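Local coordinates for cellulose biosynthesis protein BcsG (Salmonella typhimurium LT2, PDB 5OLT), which is required for cellulose biosynthesis, this chain being its zinc-binding extramembrane domain, a member of the alkaline phosphatase family, at residues Ala50-Asp55 with Ala137-Thr142; Gln143-Asp148 with Ser168-Gln173; Asp283-Ser288 with Ala358-Ile363. One frame throughout, in Å; residues are numbered along the deposited sequence.

The three contacts occur one after another along the sequence, without overlap. Contacts 1 and 2 share a continuous run, because A137-T142 leads directly into Q143-D148, where strand 142-147 forms one edge of the central mixed sheet; their centres are nevertheless 22 Å apart. Contact 3 is remote: its centre is 38 Å from that of contact 1, on the opposite side of the chain's centre, and 30 Å from that of contact 2. The zinc ion, bound at C67, S102, E266 and H267, is about 10 Å from the D148 side chain and about 12 Å from that of P285.

Contact 1. Residues Ala50-Asp55 with Ala137-Thr142; sequences AQLPPD and AKLGFT
The backbones of Q51 and L139 come nearest, with their CA atoms 5.9 Å apart, where a loop between helix 27-42 and strand 60-66 passes the turn that ends helix 132-138. That turn is a Schellman motif: G140 N bonds back to A137 O at 3.0 Å and F141 N to L136 O, with G140 as the C-prime residue at a positive phi of 96°. The helix ends there, and the end of the L139 side chain swings in toward the loop. Its CD2 methyl reaches furthest, lying 3.7 Å from Q51 CA and 4.1 Å from A50 O; against Q51 this branch packs on backbone. L52 supplies the other half. Its side chain crosses that of L139 at about a right angle, bringing L52 CG to 4.1 Å from L139 CD2. CG stands beside the backbone N (chi1 -65°), and the extended chi2 of 179° carries the L52 CD1 methyl on to 3.4 Å from L139 O, where it also meets the F141 ring obliquely at CE1, 4.4 Å away. Behind this, the F141 ring makes an edge-to-face contact with F59 and also touches V329, while L52 and F141 both rest on R209. No hydrogen bond joins the segments and just 174 Å² is buried, which implies a small apolar surface contact held by leucine methyl packing.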
loop_
_atom_site.group_PDB
_atom_site.type_symbol
_atom_site.label_atom_id
_atom_site.label_comp_id
_atom_site.label_asym_id
_atom_site.label_seq_id
_atom_site.Cartn_x
_atom_site.Cartn_y
_atom_site.Cartn_z
ATOM N N ALA A 50 -4.867 21.737 9.627
ATOM C CA ALA A 50 -3.780 22.648 9.932
ATOM C C ALA A 50 -3.049 22.276 11.232
ATOM O O ALA A 50 -1.821 22.335 11.309
ATOM C CB ALA A 50 -4.317 24.078 9.992
ATOM N N GLN A 51 -3.805 21.864 12.244
ATOM C CA GLN A 51 -3.219 21.355 13.496
ATOM C C GLN A 51 -4.258 20.412 14.080
ATOM O O GLN A 51 -5.421 20.427 13.664
ATOM C CB GLN A 51 -2.825 22.481 14.497
ATOM C CG GLN A 51 -3.992 23.262 15.094
ATOM C CD GLN A 51 -4.808 24.019 14.055
ATOM O OE1 GLN A 51 -4.279 24.821 13.282
ATOM N NE2 GLN A 51 -6.106 23.755 14.026
ATOM N N LEU A 52 -3.838 19.592 15.042
ATOM C CA LEU A 52 -4.782 18.719 15.730
ATOM C C LEU A 52 -5.551 19.515 16.772
ATOM O O LEU A 52 -4.969 20.415 17.378
ATOM C CB LEU A 52 -4.033 17.567 16.396
ATOM C CG LEU A 52 -3.340 16.592 15.442
ATOM C CD1 LEU A 52 -2.615 15.502 16.227
ATOM C CD2 LEU A 52 -4.333 16.001 14.451
ATOM N N PRO A 53 -6.850 19.195 16.977
ATOM C CA PRO A 53 -7.651 19.844 18.034
ATOM C C PRO A 53 -7.068 19.544 19.422
ATOM O O PRO A 53 -6.324 18.554 19.588
ATOM C CB PRO A 53 -9.031 19.197 17.873
ATOM C CG PRO A 53 -8.764 17.891 17.193
ATOM C CD PRO A 53 -7.638 18.181 16.245
ATOM N N PRO A 54 -7.399 20.375 20.430
ATOM C CA PRO A 54 -6.752 20.150 21.726
ATOM C C PRO A 54 -7.167 18.831 22.397
ATOM O O PRO A 54 -6.398 18.287 23.193
ATOM C CB PRO A 54 -7.172 21.390 22.561
ATOM C CG PRO A 54 -7.671 22.385 21.560
ATOM C CD PRO A 54 -8.258 21.582 20.448
ATOM N N ASP A 55 -8.336 18.306 22.026
ATOM C CA ASP A 55 -8.813 17.009 22.544
ATOM C C ASP A 55 -8.489 15.806 21.629
ATOM O O ASP A 55 -9.134 14.737 21.731
ATOM C CB ASP A 55 -10.314 17.080 22.816
ATOM C CG ASP A 55 -11.116 17.410 21.572
ATOM O OD1 ASP A 55 -10.527 17.854 20.545
ATOM O OD2 ASP A 55 -12.346 17.209 21.618
ATOM N N ALA A 137 4.188 14.098 10.355
ATOM C CA ALA A 137 5.255 14.715 11.174
ATOM C C ALA A 137 4.862 16.131 11.576
ATOM O O ALA A 137 5.100 16.540 12.725
ATOM C CB ALA A 137 6.578 14.740 10.445
ATOM N N LYS A 138 4.240 16.858 10.646
ATOM C CA LYS A 138 3.769 18.236 10.860
ATOM C C LYS A 138 2.771 18.319 12.011
ATOM O O LYS A 138 2.720 19.327 12.733
ATOM C CB LYS A 138 3.127 18.782 9.571
ATOM C CG LYS A 138 4.125 19.339 8.571
ATOM C CD LYS A 138 3.573 19.473 7.159
ATOM C CE LYS A 138 2.156 20.027 7.107
ATOM N NZ LYS A 138 1.789 20.414 5.711
ATOM N N LEU A 139 2.000 17.240 12.187
ATOM C CA LEU A 139 0.953 17.150 13.207
ATOM C C LEU A 139 1.431 16.485 14.493
ATOM O O LEU A 139 0.595 16.153 15.352
ATOM C CB LEU A 139 -0.255 16.396 12.647
ATOM C CG LEU A 139 -1.024 17.112 11.536
ATOM C CD1 LEU A 139 -1.988 16.133 10.871
ATOM C CD2 LEU A 139 -1.782 18.326 12.047
ATOM N N GLY A 140 2.746 16.285 14.630
ATOM C CA GLY A 140 3.335 15.805 15.881
ATOM C C GLY A 140 3.569 14.307 15.949
ATOM O O GLY A 140 3.886 13.771 17.030
ATOM N N PHE A 141 3.438 13.601 14.817
ATOM C CA PHE A 141 3.755 12.173 14.819
ATOM C C PHE A 141 5.252 11.962 14.585
ATOM O O PHE A 141 5.791 12.378 13.537
ATOM C CB PHE A 141 2.992 11.418 13.721
ATOM C CG PHE A 141 1.505 11.317 13.939
ATOM C CD1 PHE A 141 0.659 12.421 13.754
ATOM C CD2 PHE A 141 0.928 10.084 14.286
ATOM C CE1 PHE A 141 -0.716 12.312 13.924
ATOM C CE2 PHE A 141 -0.453 9.986 14.466
ATOM C CZ PHE A 141 -1.278 11.098 14.296
ATOM N N THR A 142 5.911 11.285 15.515
ATOM C CA THR A 142 7.309 10.900 15.387
ATOM C C THR A 142 7.415 9.927 14.203
ATOM O O THR A 142 6.608 9.009 14.103
ATOM C CB THR A 142 7.736 10.227 16.699
ATOM O OG1 THR A 142 7.641 11.198 17.751
ATOM C CG2 THR A 142 9.178 9.735 16.662
#

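Contact 2. Residues Gln143-Asp148 with Ser168-Gln173; sequences QHLMMD and SELMNQ
M171 N donates to L145 O at 2.9 Å with an N-H...O angle of 155°, approaching nearly head-on to the carbonyl, and this backbone bond fixes the middle of the contact. Side chains make the bonds at either end. At one, S168 OG donates to Q143 OE1 at 2.8 Å, in the carbonyl plane and on a lone pair; Q143 gets there by an extended chain whose CG is anti to the backbone N (chi1 -175°). At the other, Q173 NE2 donates to M147 O at 3.0 Å from above the carbonyl plane, although the acceptor lies close to the glutamine's own amide plane; the same NE2 also bonds to H149 O. Two waters fill in between: one accepts from M147 N and donates to M171 O, the other accepts from L145 N, its unusually short leg to E169 O being doubtful. Loop 168-173 thus runs beside strand 142-147, an outermost strand of the mixed central sheet, the end-to-end directions of the two segments differing by 32°. The opposite edge of the strand pairs with strand 210-216. The L170 CD1 methyl reaches L145 CG and, in the modelled conformer, packs 3.7 Å from M147 CG, the L170 and M147 side chains crossing at about a right angle. M147 and L145 in turn rest on L157 of helix 156-162. M171, with CG beside its backbone N and chi2 extended, carries SD to 3.9 Å from M146 SD and obliquely to the H144 ring, though all three side chains have alternate conformers. M146 continues onto V194 and W198 of helix 191-203.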
loop_
_atom_site.group_PDB
_atom_site.type_symbol
_atom_site.label_atom_id
_atom_site.label_comp_id
_atom_site.label_asym_id
_atom_site.label_seq_id
_atom_site.Cartn_x
_atom_site.Cartn_y
_atom_site.Cartn_z
ATOM N N GLN A 143 8.402 10.103 13.345
ATOM C CA GLN A 143 8.581 9.270 12.158
ATOM C C GLN A 143 9.614 8.194 12.405
ATOM O O GLN A 143 10.662 8.435 13.000
ATOM C CB GLN A 143 9.027 10.189 11.010
ATOM C CG GLN A 143 9.151 9.549 9.643
ATOM C CD GLN A 143 9.600 10.595 8.631
ATOM O OE1 GLN A 143 10.802 10.707 8.301
ATOM N NE2 GLN A 143 8.658 11.400 8.179
ATOM N N HIS A 144 9.302 6.965 11.984
ATOM C CA HIS A 144 10.229 5.846 12.128
ATOM C C HIS A 144 10.298 5.096 10.815
ATOM O O HIS A 144 9.285 4.951 10.114
ATOM C CB HIS A 144 9.818 4.855 13.236
ATOM C CG HIS A 144 9.785 5.439 14.620
ATOM N ND1 HIS A 144 10.927 5.784 15.304
ATOM C CD2 HIS A 144 8.756 5.646 15.478
ATOM C CE1 HIS A 144 10.603 6.227 16.507
ATOM N NE2 HIS A 144 9.289 6.167 16.634
ATOM N N LEU A 145 11.485 4.596 10.524
ATOM C CA LEU A 145 11.721 3.732 9.374
ATOM C C LEU A 145 12.293 2.439 9.912
ATOM O O LEU A 145 13.275 2.451 10.628
ATOM C CB LEU A 145 12.724 4.421 8.464
ATOM C CG LEU A 145 13.215 3.613 7.271
ATOM C CD1 LEU A 145 12.045 3.265 6.339
ATOM C CD2 LEU A 145 14.298 4.412 6.546
ATOM N N MET A 146 11.680 1.335 9.488
ATOM C CA MET A 146 12.007 0.024 9.961
ATOM C C MET A 146 12.054 -0.898 8.768
ATOM O O MET A 146 11.207 -0.775 7.853
ATOM C CB MET A 146 10.873 -0.400 10.904
ATOM C CG MET A 146 11.149 -1.619 11.721
ATOM S SD MET A 146 10.066 -1.600 13.169
ATOM C CE MET A 146 8.522 -2.194 12.529
ATOM N N MET A 147 12.996 -1.850 8.768
ATOM C CA MET A 147 13.010 -2.864 7.694
ATOM C C MET A 147 13.419 -4.197 8.276
ATOM O O MET A 147 14.083 -4.250 9.340
ATOM C CB MET A 147 13.982 -2.485 6.559
ATOM C CG MET A 147 13.629 -1.182 5.866
ATOM S SD MET A 147 14.559 -0.891 4.357
ATOM C CE MET A 147 13.930 0.751 3.946
ATOM N N ASP A 148 13.065 -5.281 7.584
ATOM C CA ASP A 148 13.600 -6.585 7.969
ATOM C C ASP A 148 14.829 -6.942 7.121
ATOM O O ASP A 148 15.239 -8.092 7.064
ATOM C CB ASP A 148 12.524 -7.672 7.962
ATOM C CG ASP A 148 11.957 -7.939 6.598
ATOM O OD1 ASP A 148 12.495 -7.460 5.594
ATOM O OD2 ASP A 148 10.913 -8.675 6.532
ATOM N N SER A 168 14.904 9.478 7.927
ATOM C CA SER A 168 15.003 8.922 9.283
ATOM C C SER A 168 15.998 7.798 9.223
ATOM O O SER A 168 16.119 7.130 8.210
ATOM C CB SER A 168 13.680 8.340 9.794
ATOM O OG SER A 168 12.647 9.278 9.791
ATOM N N GLU A 169 16.706 7.578 10.322
ATOM C CA GLU A 169 17.683 6.495 10.371
ATOM C C GLU A 169 16.894 5.207 10.422
ATOM O O GLU A 169 15.789 5.166 10.941
ATOM C CB GLU A 169 18.613 6.612 11.593
ATOM C CG GLU A 169 19.587 7.796 11.525
ATOM C CD GLU A 169 20.620 7.677 10.402
ATOM O OE1 GLU A 169 21.533 6.829 10.523
ATOM O OE2 GLU A 169 20.525 8.434 9.403
ATOM N N LEU A 170 17.458 4.174 9.830
ATOM C CA LEU A 170 16.891 2.856 9.922
ATOM C C LEU A 170 16.921 2.402 11.393
ATOM O O LEU A 170 17.986 2.495 12.048
ATOM C CB LEU A 170 17.705 1.955 9.011
ATOM C CG LEU A 170 17.291 0.531 8.829
ATOM C CD1 LEU A 170 15.857 0.494 8.256
ATOM C CD2 LEU A 170 18.266 -0.138 7.857
ATOM N N MET A 171 15.789 1.894 11.912
ATOM C CA MET A 171 15.750 1.432 13.299
ATOM C C MET A 171 16.780 0.331 13.520
ATOM O O MET A 171 17.102 -0.443 12.607
ATOM C CB MET A 171 14.353 0.970 13.702
ATOM C CG MET A 171 13.384 2.130 13.860
ATOM S SD MET A 171 11.750 1.688 14.477
ATOM C CE MET A 171 12.157 0.676 15.912
ATOM N N ASN A 172 17.336 0.314 14.728
ATOM C CA ASN A 172 18.374 -0.637 15.097
ATOM C C ASN A 172 17.984 -2.087 14.740
ATOM O O ASN A 172 16.924 -2.558 15.146
ATOM C CB ASN A 172 18.627 -0.530 16.600
ATOM C CG ASN A 172 19.676 -1.520 17.093
ATOM O OD1 ASN A 172 20.641 -1.828 16.388
ATOM N ND2 ASN A 172 19.493 -2.015 18.324
ATOM N N GLN A 173 18.874 -2.754 14.022
ATOM C CA GLN A 173 18.721 -4.150 13.642
ATOM C C GLN A 173 19.688 -5.090 14.382
ATOM O O GLN A 173 19.648 -6.300 14.169
ATOM C CB GLN A 173 18.932 -4.271 12.133
ATOM C CG GLN A 173 17.807 -3.583 11.348
ATOM C CD GLN A 173 18.042 -3.599 9.859
ATOM O OE1 GLN A 173 19.178 -3.521 9.389
ATOM N NE2 GLN A 173 16.958 -3.628 9.102
HETATM O O HOH W 1 13.653 5.643 12.216
HETATM O O HOH W 2 14.900 -1.600 11.026
#

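Contact 3. Residues Asp283-Ser288 with Ala358-Ile363; sequences DIPSPS and ANAVVI
A360 opens the contact from the strand side: its CB points toward the segment 283-288 and meets I284 CD1 at 3.7 Å, with P285 CD a little further off; I284 is further enclosed by V371 and L373 of strand 368-373 and by Y381. Two motifs shape the facing chain. P285 is the centre of an inverse gamma turn, evidenced by S286 N bonding to I284 O at 2.8 Å, and S286 is the N-cap of helix 287-290, its OG accepting from I289 N. Strand 360-365 belongs to a four-stranded antiparallel sheet, in which it lies between strands 355-357 and 368-373. V361, next in sequence, turns to the other face of this sheet, towards L34 of helix 27-42. The alternation then brings V362 back to the side of I284, P285 and P287, and it meets all three. Its chi1 of 172° sends the two methyls to different partners: CG2 approaches I284 CG2 at 3.8 Å, the two side chains crossing at about a right angle, and lies 3.9 Å from P285 CD, while CG1 faces P287 CD at 4.1 Å, P287 resting in turn on P369. I363 again points away, onto L30 and W33 of helix 27-42, so the strand is covered on both faces. No hydrogen bond spans the two segments; the side-chain contacts between them are all apolar, and together they bury 228 Å². P285 O lies against V362, 3.4 Å from both its CB and its CG2.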
loop_
_atom_site.group_PDB
_atom_site.type_symbol
_atom_site.label_atom_id
_atom_site.label_comp_id
_atom_site.label_asym_id
_atom_site.label_seq_id
_atom_site.Cartn_x
_atom_site.Cartn_y
_atom_site.Cartn_z
ATOM N N ASP A 283 8.529 -7.608 -15.320
ATOM C CA ASP A 283 8.912 -6.331 -15.945
ATOM C C ASP A 283 7.736 -5.568 -16.520
ATOM O O ASP A 283 7.833 -4.349 -16.716
ATOM C CB ASP A 283 10.008 -6.565 -16.996
ATOM C CG ASP A 283 11.239 -7.170 -16.340
ATOM O OD1 ASP A 283 11.761 -6.584 -15.334
ATOM O OD2 ASP A 283 11.600 -8.275 -16.728
ATOM N N ILE A 284 6.649 -6.274 -16.813
ATOM C CA ILE A 284 5.401 -5.629 -17.217
ATOM C C ILE A 284 4.446 -5.690 -16.031
ATOM O O ILE A 284 4.203 -6.764 -15.486
ATOM C CB ILE A 284 4.793 -6.294 -18.461
ATOM C CG1 ILE A 284 5.798 -6.248 -19.657
ATOM C CG2 ILE A 284 3.465 -5.645 -18.826
ATOM C CD1 ILE A 284 6.191 -4.837 -20.089
ATOM N N PRO A 285 3.919 -4.532 -15.590
ATOM C CA PRO A 285 3.086 -4.520 -14.356
ATOM C C PRO A 285 1.643 -4.928 -14.674
ATOM O O PRO A 285 0.726 -4.097 -14.791
ATOM C CB PRO A 285 3.227 -3.084 -13.870
ATOM C CG PRO A 285 3.353 -2.297 -15.158
ATOM C CD PRO A 285 4.187 -3.165 -16.091
ATOM N N SER A 286 1.479 -6.230 -14.897
ATOM C CA SER A 286 0.187 -6.790 -15.257
ATOM C C SER A 286 -0.827 -6.687 -14.126
ATOM O O SER A 286 -0.445 -6.542 -12.962
ATOM C CB SER A 286 0.388 -8.259 -15.615
ATOM O OG SER A 286 0.671 -8.969 -14.420
ATOM N N PRO A 287 -2.126 -6.831 -14.458
ATOM C CA PRO A 287 -3.157 -6.777 -13.427
ATOM C C PRO A 287 -2.929 -7.833 -12.349
ATOM O O PRO A 287 -3.119 -7.543 -11.165
ATOM C CB PRO A 287 -4.437 -7.042 -14.219
ATOM C CG PRO A 287 -4.163 -6.447 -15.561
ATOM C CD PRO A 287 -2.711 -6.823 -15.820
ATOM N N SER A 288 -2.505 -9.023 -12.733
ATOM C CA SER A 288 -2.248 -10.075 -11.754
ATOM C C SER A 288 -1.171 -9.650 -10.751
ATOM O O SER A 288 -1.269 -9.923 -9.533
ATOM C CB SER A 288 -1.818 -11.312 -12.528
ATOM O OG SER A 288 -1.524 -12.393 -11.693
ATOM N N ALA A 358 9.368 2.243 -15.710
ATOM C CA ALA A 358 10.004 3.224 -16.623
ATOM C C ALA A 358 9.599 3.028 -18.070
ATOM O O ALA A 358 9.369 4.001 -18.800
ATOM C CB ALA A 358 11.518 3.210 -16.508
ATOM N N ASN A 359 9.429 1.771 -18.458
ATOM C CA ASN A 359 9.278 1.487 -19.871
ATOM C C ASN A 359 7.905 1.048 -20.339
ATOM O O ASN A 359 7.691 0.801 -21.514
ATOM C CB ASN A 359 10.290 0.395 -20.245
ATOM C CG ASN A 359 11.732 0.853 -20.159
ATOM O OD1 ASN A 359 12.391 0.763 -19.110
ATOM N ND2 ASN A 359 12.262 1.281 -21.301
ATOM N N ALA A 360 6.964 0.925 -19.411
ATOM C CA ALA A 360 5.699 0.295 -19.745
ATOM C C ALA A 360 4.590 0.875 -18.906
ATOM O O ALA A 360 4.789 1.163 -17.714
ATOM C CB ALA A 360 5.785 -1.206 -19.492
ATOM N N VAL A 361 3.429 1.038 -19.546
ATOM C CA VAL A 361 2.173 1.393 -18.837
ATOM C C VAL A 361 1.140 0.310 -19.137
ATOM O O VAL A 361 1.034 -0.165 -20.281
ATOM C CB VAL A 361 1.616 2.767 -19.310
ATOM C CG1 VAL A 361 0.398 3.144 -18.499
ATOM C CG2 VAL A 361 2.650 3.914 -19.197
ATOM N N VAL A 362 0.409 -0.096 -18.090
ATOM C CA VAL A 362 -0.673 -1.054 -18.241
ATOM C C VAL A 362 -1.931 -0.358 -17.728
ATOM O O VAL A 362 -1.934 0.237 -16.641
ATOM C CB VAL A 362 -0.418 -2.345 -17.440
ATOM C CG1 VAL A 362 -1.636 -3.248 -17.461
ATOM C CG2 VAL A 362 0.774 -3.073 -18.037
ATOM N N ILE A 363 -3.008 -0.480 -18.499
ATOM C CA ILE A 363 -4.335 0.039 -18.095
ATOM C C ILE A 363 -5.404 -0.999 -18.357
ATOM O O ILE A 363 -5.182 -1.967 -19.099
ATOM C CB ILE A 363 -4.717 1.363 -18.830
ATOM C CG1 ILE A 363 -4.999 1.113 -20.324
ATOM C CG2 ILE A 363 -3.589 2.394 -18.614
ATOM C CD1 ILE A 363 -5.442 2.360 -21.105
#